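Local atomic coordinates of Alr1585 protein (Nostoc sp., PDB entry 5C2I), a protein that is a haem-containing DyP-type (dye-decolorizing) peroxidase that probably uses hydrogen peroxide to oxidise dyes and other substrates. Residues K59-I62 with Q63-A66; D158-D161 with L162-V166; Q168-Q171 with K172-I176. The protein carries 1 engineered substitution. All coordinates share one frame; numbering follows the deposited sequence.

Interaction 1: K59-I62 with Q63-A66; sequences KQWI and QSFA
The carbonyl oxygen of Trp61 serves two donors one helical turn further on. Phe65 N makes the ordinary helical bond to Trp61 O at 2.9 Å, while Ser64 OG comes in from the flank, donating to Trp61 O at 2.8 Å with a C=O...OG angle of 124°. The hydroxyl can fold back in this way because OG lies between the backbone N and the carbonyl carbon (chi1 73°), and it thus spends its hydrogen on the helix's own backbone. Gln60 O is doubly used as well. It takes the amide of Ser64 N at 3.0 Å and a proton from a water 2.6 Å away, and the same water also donates to Gln63 OE1 at 2.7 Å. At the other end of that amide, Gln63 NE2 is satisfied by Lys465 O of helix 461-465, while Gln60 NE2 turns to Glu56. The direct bonds among these residues run i to i+3 and i to i+4 within helix 55-68, one of the helices that cover the antiparallel sheet of the ferredoxin-like DyP domain. Its apolar side, with Trp61, Ile62 and Phe65, rests on Phe96 of strand 93-98. On that side Trp61 and Phe65 run out from the helix side by side. Their rings are nearly parallel, planes at 18°, yet slid apart with centroids 5.2 Å from each other, so they scarcely overlap. Over one face of the indole, toward its rim, sits the methylene of Phe65, its CB 4.0 Å from the centroid of the Trp61 six-membered ring in a CH-pi contact, and Trp61 CH2 reaches Phe65 CG at 3.8 Å.

Interaction 2: D158-D161 with L162-V166; sequences DIVD and LLQIV
Asp158 and Leu162 are joined by the first turn of the helix, Leu162 N donating to Asp158 O at 3.0 Å. Asp158 is the N-cap: its OD1 accepts from Asp161 N at 3.1 Å in an almost perfectly straight bond (N-H...O 178°), although the amide comes from above the carboxylate plane. One of the amides left without a carbonyl at a helix start is satisfied in this way. Next comes Ile159, where CG1 anti to the backbone N (chi1 -176°) directs the branch along the helix, and its CD1 ends 4.1 Å from both Leu162 CD2 and Leu163 CG. Val160 follows. Its carbonyl O takes Gln164 N at 3.1 Å and only a weak bond from Gln164 NE2, at 3.4 Å, as the bent glutamine chain curls back alongside the valine. That amide's stronger ties lie across the interface with the second subunit, OE1 to Gly370 N and NE2 to Asp184 O, both of that subunit. Asp161 closes the segment, giving its O to Ile165 N while OD2 brushes Ile165 CD1 at 3.5 Å. Beneath this turn lies the sheet: Ile159 and Leu162 meet His42 of strand 42-50, Leu162 also packs on Ile154 of strand 150-156, and Leu163 leans on Arg182 of strand 177-189, while Val160 and Gln164 face the second subunit.

Interaction 3: Q168-Q171 with K172-I176; sequences QITQ and KLRQI
Arg174 reaches back one turn and lays its guanidinium over Thr170. From its root, CB rests against Thr170 O, the same carbonyl that accepts Arg174 N. CG comes nearer to that oxygen, at 3.2 Å, and CD draws off along a chain extended from CG to NE. Then CZ arrives above the threonine, whose CB sits 3.6 Å from the guanidinium plane, under one face and offset toward the rim. NH1 approaches Thr170 OG1 at 3.1 Å but at an angle too poor for a hydrogen bond. The real link runs through a water, which accepts from Arg174 NH2 at 2.9 Å and bonds Thr170 OG1 at 2.7 Å. That hydroxyl, placed between the backbone N and the carbonyl carbon (chi1 56°), is also tied to Val166 O. With an alanine in place of Arg174, the water would probably lose its NH2 donor, and Thr170 CB and Val180 of the second subunit the long side chain that packs on them. The turn belongs to helix 159-176, a helix that packs on the sheet of the ferredoxin-like domain, and here the alpha-helical bonding slackens. Gln168 O and Lys172 N stand 4.4 Å apart, and a water is inserted between them, donating to Gln168 O at 2.6 Å and accepting from Lys172 N. Gln171 N meanwhile bonds to Gln168 O, three residues back, and the next alpha-helical bond, from Leu173 N to Ile169 O, is weak at 3.4 Å. Gln171 turns its amide to the second subunit, NE2 to Glu141 and OE1 to Gly143 N, whereas its carbonyl O takes a water that reaches Gln175 OE1 only weakly.

Overall arrangement
Along the chain the three contacts follow in order, and all belong to the N-terminal ferredoxin-like domain, in which helices 55-68 and 159-176 pack on the antiparallel sheet. Interaction 1 lies on the first of these helices; interactions 2 and 3 adjoin in sequence on the other, with centres 15 Å apart. The helices meet at interactions 1 and 3, whose centres are 11 Å apart: Trp61 CZ2 packs on Leu173 CD1 at 3.7 Å. Interaction 2, 21 Å from interaction 1 between centres, does not touch it. Helix 159-176 thus faces two ways, toward its own sheet and, through both its contacts, toward the second subunit, consistent with a part in holding subunits of the tetramer together.

Interaction 1: K59-I62 with Q63-A66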
ATOM      1  N   LYS A  59     -39.086 -22.365 -11.784  1.00 23.89           N
ATOM      2  CA  LYS A  59     -38.320 -23.187 -12.698  1.00 23.66           C
ATOM      3  C   LYS A  59     -37.777 -22.368 -13.858  1.00 23.82           C
ATOM      4  O   LYS A  59     -36.607 -22.581 -14.257  1.00 23.38           O
ATOM      5  CB  LYS A  59     -39.133 -24.354 -13.206  1.00 23.86           C
ATOM      6  CG  LYS A  59     -39.352 -25.412 -12.153  1.00 23.88           C
ATOM      7  CD  LYS A  59     -40.117 -26.600 -12.677  1.00 25.13           C
ATOM      8  CE  LYS A  59     -40.174 -27.711 -11.630  1.00 25.12           C
ATOM      9  NZ  LYS A  59     -40.968 -28.853 -12.092  1.00 26.43           N
ATOM     10  N   GLN A  60     -38.583 -21.442 -14.373  1.00 24.17           N
ATOM     11  CA  GLN A  60     -38.117 -20.554 -15.427  1.00 24.73           C
ATOM     12  C   GLN A  60     -36.941 -19.692 -14.952  1.00 23.00           C
ATOM     13  O   GLN A  60     -35.977 -19.466 -15.705  1.00 21.42           O
ATOM     14  CB  GLN A  60     -39.248 -19.668 -15.945  1.00 26.75           C
ATOM     15  CG  GLN A  60     -40.378 -20.423 -16.659  1.00 28.81           C
ATOM     16  CD  GLN A  60     -41.655 -19.594 -16.813  1.00 31.55           C
ATOM     17  OE1 GLN A  60     -41.672 -18.388 -16.602  1.00 32.94           O
ATOM     18  NE2 GLN A  60     -42.735 -20.260 -17.192  1.00 32.04           N
ATOM     19  N   TRP A  61     -37.032 -19.185 -13.732  1.00 22.30           N
ATOM     20  CA  TRP A  61     -35.940 -18.379 -13.167  1.00 22.00           C
ATOM     21  C   TRP A  61     -34.643 -19.199 -13.033  1.00 21.27           C
ATOM     22  O   TRP A  61     -33.552 -18.753 -13.433  1.00 20.79           O
ATOM     23  CB  TRP A  61     -36.314 -17.746 -11.815  1.00 22.50           C
ATOM     24  CG  TRP A  61     -35.190 -16.912 -11.376  1.00 22.50           C
ATOM     25  CD1 TRP A  61     -34.951 -15.612 -11.750  1.00 23.01           C
ATOM     26  CD2 TRP A  61     -34.069 -17.333 -10.625  1.00 22.16           C
ATOM     27  NE1 TRP A  61     -33.754 -15.200 -11.240  1.00 22.76           N
ATOM     28  CE2 TRP A  61     -33.177 -16.241 -10.561  1.00 22.43           C
ATOM     29  CE3 TRP A  61     -33.722 -18.532  -9.995  1.00 22.16           C
ATOM     30  CZ2 TRP A  61     -31.946 -16.312  -9.888  1.00 22.18           C
ATOM     31  CZ3 TRP A  61     -32.491 -18.603  -9.315  1.00 22.39           C
ATOM     32  CH2 TRP A  61     -31.620 -17.494  -9.279  1.00 22.24           C
ATOM     33  N   ILE A  62     -34.743 -20.391 -12.454  1.00 20.94           N
ATOM     34  CA  ILE A  62     -33.567 -21.250 -12.295  1.00 20.62           C
ATOM     35  C   ILE A  62     -32.939 -21.540 -13.659  1.00 21.09           C
ATOM     36  O   ILE A  62     -31.715 -21.497 -13.818  1.00 21.08           O
ATOM     37  CB  ILE A  62     -33.948 -22.570 -11.580  1.00 20.43           C
ATOM     38  CG1 ILE A  62     -34.332 -22.275 -10.122  1.00 20.14           C
ATOM     39  CG2 ILE A  62     -32.780 -23.560 -11.601  1.00 20.52           C
ATOM     40  CD1 ILE A  62     -34.957 -23.460  -9.417  1.00 20.31           C
ATOM     41  N   GLN A  63     -33.788 -21.872 -14.628  1.00 22.42           N
ATOM     42  CA  GLN A  63     -33.338 -22.121 -15.989  1.00 23.26           C
ATOM     43  C   GLN A  63     -32.539 -20.923 -16.524  1.00 22.87           C
ATOM     44  O   GLN A  63     -31.454 -21.101 -17.109  1.00 21.16           O
ATOM     45  CB  GLN A  63     -34.532 -22.446 -16.871  1.00 24.86           C
ATOM     46  CG  GLN A  63     -34.187 -22.680 -18.330  1.00 26.09           C
ATOM     47  CD  GLN A  63     -35.418 -22.853 -19.231  1.00 27.99           C
ATOM     48  OE1 GLN A  63     -36.375 -22.036 -19.213  1.00 28.99           O
ATOM     49  NE2 GLN A  63     -35.403 -23.868 -20.030  1.00 28.37           N
ATOM     50  N   SER A  64     -33.078 -19.716 -16.347  1.00 23.65           N
ATOM     51  CA  SER A  64     -32.416 -18.511 -16.884  1.00 24.60           C
ATOM     52  C   SER A  64     -31.099 -18.299 -16.163  1.00 22.77           C
ATOM     53  O   SER A  64     -30.113 -17.937 -16.786  1.00 22.35           O
ATOM     54  CB  SER A  64     -33.277 -17.245 -16.780  1.00 26.32           C
ATOM     55  OG  SER A  64     -33.313 -16.836 -15.391  1.00 30.81           O
ATOM     56  N   PHE A  65     -31.078 -18.548 -14.852  1.00 22.61           N
ATOM     57  CA  PHE A  65     -29.832 -18.426 -14.091  1.00 21.15           C
ATOM     58  C   PHE A  65     -28.770 -19.422 -14.528  1.00 20.80           C
ATOM     59  O   PHE A  65     -27.596 -19.062 -14.679  1.00 20.62           O
ATOM     60  CB  PHE A  65     -30.096 -18.584 -12.592  1.00 20.97           C
ATOM     61  CG  PHE A  65     -28.898 -18.277 -11.748  1.00 20.29           C
ATOM     62  CD1 PHE A  65     -28.525 -16.961 -11.517  1.00 20.87           C
ATOM     63  CD2 PHE A  65     -28.175 -19.270 -11.177  1.00 19.97           C
ATOM     64  CE1 PHE A  65     -27.396 -16.658 -10.744  1.00 20.31           C
ATOM     65  CE2 PHE A  65     -27.079 -18.978 -10.361  1.00 19.93           C
ATOM     66  CZ  PHE A  65     -26.668 -17.659 -10.178  1.00 19.57           C
ATOM     67  N   ALA A  66     -29.176 -20.647 -14.798  1.00 20.30           N
ATOM     68  CA  ALA A  66     -28.274 -21.639 -15.331  1.00 20.68           C
ATOM     69  C   ALA A  66     -27.781 -21.307 -16.733  1.00 22.43           C
ATOM     70  O   ALA A  66     -26.611 -21.529 -17.026  1.00 22.45           O
ATOM     71  CB  ALA A  66     -28.949 -23.002 -15.323  1.00 21.89           C
TER
HETATM   72  O   HOH W   1     -36.410 -19.467 -18.292  1.00 22.40           O

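Interaction 2: D158-D161 with L162-V166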
ATOM      1  N   ASP A 158     -13.521  -8.298  -7.921  1.00 20.53           N
ATOM      2  CA  ASP A 158     -13.873  -6.881  -7.846  1.00 22.01           C
ATOM      3  C   ASP A 158     -15.172  -6.766  -6.995  1.00 20.85           C
ATOM      4  O   ASP A 158     -16.256  -7.072  -7.469  1.00 18.76           O
ATOM      5  CB  ASP A 158     -14.096  -6.327  -9.246  1.00 24.19           C
ATOM      6  CG  ASP A 158     -14.507  -4.826  -9.262  1.00 27.72           C
ATOM      7  OD1 ASP A 158     -15.062  -4.286  -8.301  1.00 29.35           O
ATOM      8  OD2 ASP A 158     -14.357  -4.179 -10.320  1.00 32.94           O
ATOM      9  N   ILE A 159     -15.021  -6.369  -5.738  1.00 19.91           N
ATOM     10  CA  ILE A 159     -16.191  -6.380  -4.813  1.00 19.56           C
ATOM     11  C   ILE A 159     -17.319  -5.440  -5.289  1.00 19.45           C
ATOM     12  O   ILE A 159     -18.458  -5.820  -5.301  1.00 18.74           O
ATOM     13  CB  ILE A 159     -15.755  -6.092  -3.353  1.00 20.18           C
ATOM     14  CG1 ILE A 159     -16.920  -6.196  -2.383  1.00 20.34           C
ATOM     15  CG2 ILE A 159     -15.114  -4.723  -3.191  1.00 21.66           C
ATOM     16  CD1 ILE A 159     -17.704  -7.486  -2.438  1.00 19.92           C
ATOM     17  N   VAL A 160     -17.001  -4.232  -5.738  1.00 20.16           N
ATOM     18  CA  VAL A 160     -18.065  -3.281  -6.119  1.00 21.15           C
ATOM     19  C   VAL A 160     -18.869  -3.824  -7.287  1.00 21.57           C
ATOM     20  O   VAL A 160     -20.093  -3.853  -7.255  1.00 19.66           O
ATOM     21  CB  VAL A 160     -17.503  -1.912  -6.459  1.00 22.42           C
ATOM     22  CG1 VAL A 160     -18.576  -1.035  -7.097  1.00 23.75           C
ATOM     23  CG2 VAL A 160     -16.924  -1.258  -5.199  1.00 23.57           C
ATOM     24  N   ASP A 161     -18.173  -4.354  -8.292  1.00 22.23           N
ATOM     25  CA  ASP A 161     -18.852  -4.982  -9.417  1.00 23.38           C
ATOM     26  C   ASP A 161     -19.689  -6.187  -8.995  1.00 21.02           C
ATOM     27  O   ASP A 161     -20.812  -6.354  -9.476  1.00 20.98           O
ATOM     28  CB  ASP A 161     -17.829  -5.477 -10.447  1.00 26.81           C
ATOM     29  CG  ASP A 161     -18.407  -5.489 -11.854  1.00 32.66           C
ATOM     30  OD1 ASP A 161     -19.058  -4.495 -12.287  1.00 43.61           O
ATOM     31  OD2 ASP A 161     -18.254  -6.525 -12.520  1.00 38.61           O
ATOM     32  N   LEU A 162     -19.140  -7.019  -8.111  1.00 19.12           N
ATOM     33  CA  LEU A 162     -19.859  -8.172  -7.594  1.00 17.79           C
ATOM     34  C   LEU A 162     -21.205  -7.726  -6.987  1.00 17.88           C
ATOM     35  O   LEU A 162     -22.253  -8.327  -7.256  1.00 17.08           O
ATOM     36  CB  LEU A 162     -19.042  -8.893  -6.552  1.00 17.42           C
ATOM     37  CG  LEU A 162     -19.728 -10.038  -5.801  1.00 17.23           C
ATOM     38  CD1 LEU A 162     -20.245 -11.121  -6.744  1.00 17.07           C
ATOM     39  CD2 LEU A 162     -18.816 -10.648  -4.723  1.00 17.50           C
ATOM     40  N   LEU A 163     -21.158  -6.654  -6.196  1.00 17.67           N
ATOM     41  CA  LEU A 163     -22.373  -6.152  -5.531  1.00 17.66           C
ATOM     42  C   LEU A 163     -23.407  -5.697  -6.572  1.00 17.99           C
ATOM     43  O   LEU A 163     -24.608  -5.945  -6.387  1.00 17.96           O
ATOM     44  CB  LEU A 163     -22.058  -5.019  -4.570  1.00 17.51           C
ATOM     45  CG  LEU A 163     -21.118  -5.428  -3.440  1.00 17.39           C
ATOM     46  CD1 LEU A 163     -20.672  -4.199  -2.657  1.00 18.00           C
ATOM     47  CD2 LEU A 163     -21.725  -6.451  -2.496  1.00 17.21           C
ATOM     48  N   GLN A 164     -22.958  -4.995  -7.615  1.00 18.33           N
ATOM     49  CA  GLN A 164     -23.863  -4.524  -8.642  1.00 19.08           C
ATOM     50  C   GLN A 164     -24.548  -5.680  -9.365  1.00 19.33           C
ATOM     51  O   GLN A 164     -25.757  -5.651  -9.645  1.00 18.98           O
ATOM     52  CB  GLN A 164     -23.166  -3.617  -9.683  1.00 19.36           C
ATOM     53  CG  GLN A 164     -22.325  -2.482  -9.101  1.00 19.51           C
ATOM     54  CD  GLN A 164     -23.094  -1.628  -8.062  1.00 20.07           C
ATOM     55  OE1 GLN A 164     -24.081  -0.979  -8.396  1.00 20.48           O
ATOM     56  NE2 GLN A 164     -22.590  -1.586  -6.835  1.00 19.62           N
ATOM     57  N   ILE A 165     -23.746  -6.673  -9.729  1.00 19.51           N
ATOM     58  CA  ILE A 165     -24.246  -7.806 -10.471  1.00 20.55           C
ATOM     59  C   ILE A 165     -25.234  -8.584  -9.602  1.00 19.84           C
ATOM     60  O   ILE A 165     -26.293  -8.969 -10.063  1.00 19.63           O
ATOM     61  CB  ILE A 165     -23.078  -8.720 -10.937  1.00 21.62           C
ATOM     62  CG1 ILE A 165     -22.350  -7.998 -12.049  1.00 24.09           C
ATOM     63  CG2 ILE A 165     -23.631 -10.046 -11.457  1.00 21.80           C
ATOM     64  CD1 ILE A 165     -21.010  -8.607 -12.408  1.00 26.77           C
ATOM     65  N   VAL A 166     -24.906  -8.772  -8.324  1.00 19.22           N
ATOM     66  CA  VAL A 166     -25.843  -9.396  -7.408  1.00 19.26           C
ATOM     67  C   VAL A 166     -27.175  -8.605  -7.324  1.00 19.73           C
ATOM     68  O   VAL A 166     -28.243  -9.201  -7.390  1.00 20.34           O
ATOM     69  CB  VAL A 166     -25.244  -9.587  -6.014  1.00 19.21           C
ATOM     70  CG1 VAL A 166     -26.313  -9.933  -5.000  1.00 19.71           C
ATOM     71  CG2 VAL A 166     -24.197 -10.696  -6.051  1.00 18.86           C
TER

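Interaction 3: Q168-Q171 with K172-I176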
ATOM      1  N   GLN A 168     -28.495  -6.734  -9.569  1.00 22.26           N
ATOM      2  CA  GLN A 168     -29.226  -6.993 -10.801  1.00 24.76           C
ATOM      3  C   GLN A 168     -29.900  -8.369 -10.789  1.00 24.19           C
ATOM      4  O   GLN A 168     -31.087  -8.474 -11.058  1.00 23.37           O
ATOM      5  CB  GLN A 168     -28.278  -6.921 -11.982  1.00 27.75           C
ATOM      6  CG  GLN A 168     -28.955  -7.035 -13.330  1.00 31.88           C
ATOM      7  CD  GLN A 168     -27.977  -6.760 -14.467  1.00 38.13           C
ATOM      8  OE1 GLN A 168     -26.911  -6.154 -14.280  1.00 47.26           O
ATOM      9  NE2 GLN A 168     -28.325  -7.216 -15.650  1.00 41.55           N
ATOM     10  N   ILE A 169     -29.140  -9.398 -10.458  1.00 22.64           N
ATOM     11  CA  ILE A 169     -29.662 -10.756 -10.385  1.00 23.66           C
ATOM     12  C   ILE A 169     -30.870 -10.834  -9.440  1.00 23.29           C
ATOM     13  O   ILE A 169     -31.883 -11.476  -9.765  1.00 23.81           O
ATOM     14  CB  ILE A 169     -28.566 -11.762  -9.933  1.00 23.49           C
ATOM     15  CG1 ILE A 169     -27.550 -11.957 -11.057  1.00 24.56           C
ATOM     16  CG2 ILE A 169     -29.186 -13.064  -9.451  1.00 24.59           C
ATOM     17  CD1 ILE A 169     -26.277 -12.592 -10.597  1.00 24.70           C
ATOM     18  N   THR A 170     -30.795 -10.155  -8.291  1.00 22.08           N
ATOM     19  CA  THR A 170     -31.839 -10.279  -7.298  1.00 22.78           C
ATOM     20  C   THR A 170     -33.185  -9.635  -7.683  1.00 23.82           C
ATOM     21  O   THR A 170     -34.194  -9.931  -7.038  1.00 24.32           O
ATOM     22  CB  THR A 170     -31.395  -9.814  -5.899  1.00 22.45           C
ATOM     23  OG1 THR A 170     -30.928  -8.463  -5.956  1.00 23.25           O
ATOM     24  CG2 THR A 170     -30.270 -10.700  -5.399  1.00 22.45           C
ATOM     25  N   GLN A 171     -33.215  -8.765  -8.684  1.00 25.17           N
ATOM     26  CA  GLN A 171     -34.466  -8.135  -9.051  1.00 28.07           C
ATOM     27  C   GLN A 171     -35.495  -9.140  -9.500  1.00 28.64           C
ATOM     28  O   GLN A 171     -36.616  -9.112  -8.991  1.00 28.62           O
ATOM     29  CB  GLN A 171     -34.287  -7.073 -10.130  1.00 30.33           C
ATOM     30  CG  GLN A 171     -33.530  -5.867  -9.600  1.00 31.78           C
ATOM     31  CD  GLN A 171     -34.038  -4.574 -10.170  1.00 34.42           C
ATOM     32  OE1 GLN A 171     -35.245  -4.296 -10.129  1.00 37.02           O
ATOM     33  NE2 GLN A 171     -33.139  -3.760 -10.643  1.00 35.35           N
ATOM     34  N   LYS A 172     -35.126 -10.016 -10.439  1.00 28.16           N
ATOM     35  CA  LYS A 172     -36.086 -11.016 -10.903  1.00 30.89           C
ATOM     36  C   LYS A 172     -36.210 -12.114  -9.870  1.00 29.69           C
ATOM     37  O   LYS A 172     -37.268 -12.695  -9.710  1.00 28.62           O
ATOM     38  CB  LYS A 172     -35.694 -11.576 -12.264  1.00 33.23           C
ATOM     39  CG  LYS A 172     -36.028 -10.595 -13.382  1.00 37.16           C
ATOM     40  CD  LYS A 172     -36.073 -11.238 -14.757  1.00 40.47           C
ATOM     41  CE  LYS A 172     -36.635 -10.240 -15.757  1.00 43.73           C
ATOM     42  NZ  LYS A 172     -36.483 -10.684 -17.176  1.00 46.77           N
ATOM     43  N   LEU A 173     -35.124 -12.383  -9.158  1.00 27.87           N
ATOM     44  CA  LEU A 173     -35.150 -13.438  -8.156  1.00 27.62           C
ATOM     45  C   LEU A 173     -36.194 -13.174  -7.065  1.00 27.08           C
ATOM     46  O   LEU A 173     -36.893 -14.085  -6.624  1.00 26.06           O
ATOM     47  CB  LEU A 173     -33.763 -13.631  -7.550  1.00 26.71           C
ATOM     48  CG  LEU A 173     -33.556 -14.652  -6.443  1.00 27.64           C
ATOM     49  CD1 LEU A 173     -34.054 -16.031  -6.837  1.00 28.76           C
ATOM     50  CD2 LEU A 173     -32.096 -14.751  -6.073  1.00 27.42           C
ATOM     51  N   ARG A 174     -36.267 -11.929  -6.602  1.00 27.59           N
ATOM     52  CA  ARG A 174     -37.163 -11.573  -5.514  1.00 28.93           C
ATOM     53  C   ARG A 174     -38.616 -11.765  -5.879  1.00 30.92           C
ATOM     54  O   ARG A 174     -39.456 -11.872  -4.988  1.00 32.36           O
ATOM     55  CB  ARG A 174     -36.974 -10.120  -5.094  1.00 30.62           C
ATOM     56  CG  ARG A 174     -35.768  -9.891  -4.220  1.00 29.38           C
ATOM     57  CD  ARG A 174     -35.630  -8.417  -3.814  1.00 30.13           C
ATOM     58  NE  ARG A 174     -34.392  -8.277  -3.053  1.00 30.00           N
ATOM     59  CZ  ARG A 174     -33.301  -7.621  -3.432  1.00 31.05           C
ATOM     60  NH1 ARG A 174     -33.247  -6.928  -4.607  1.00 31.16           N
ATOM     61  NH2 ARG A 174     -32.242  -7.658  -2.603  1.00 30.88           N
ATOM     62  N   GLN A 175     -38.928 -11.773  -7.172  1.00 31.67           N
ATOM     63  CA  GLN A 175     -40.311 -11.989  -7.600  1.00 33.46           C
ATOM     64  C   GLN A 175     -40.783 -13.383  -7.225  1.00 31.74           C
ATOM     65  O   GLN A 175     -41.959 -13.588  -6.946  1.00 31.27           O
ATOM     66  CB  GLN A 175     -40.436 -11.808  -9.121  1.00 36.33           C
ATOM     67  CG  GLN A 175     -40.106 -10.404  -9.605  1.00 39.93           C
ATOM     68  CD  GLN A 175     -41.163  -9.390  -9.171  1.00 43.68           C
ATOM     69  OE1 GLN A 175     -40.888  -8.485  -8.384  1.00 47.11           O
ATOM     70  NE2 GLN A 175     -42.380  -9.561  -9.665  1.00 44.57           N
ATOM     71  N   ILE A 176     -39.845 -14.331  -7.217  1.00 30.08           N
ATOM     72  CA  ILE A 176     -40.193 -15.748  -7.053  1.00 31.06           C
ATOM     73  C   ILE A 176     -39.626 -16.422  -5.794  1.00 29.04           C
ATOM     74  O   ILE A 176     -39.891 -17.597  -5.549  1.00 28.46           O
ATOM     75  CB  ILE A 176     -39.842 -16.550  -8.342  1.00 31.75           C
ATOM     76  CG1 ILE A 176     -38.380 -16.391  -8.789  1.00 31.40           C
ATOM     77  CG2 ILE A 176     -40.711 -16.057  -9.487  1.00 33.82           C
ATOM     78  CD1 ILE A 176     -37.422 -17.359  -8.116  1.00 31.37           C
TER
HETATM   79  O   HOH W   2     -33.012  -9.540 -12.403  1.00 30.99           O
HETATM   80  O   HOH W   3     -29.584  -7.580  -3.761  1.00 20.30           O
HETATM   81  O   HOH W   4     -37.836  -7.303  -7.612  1.00 44.41           O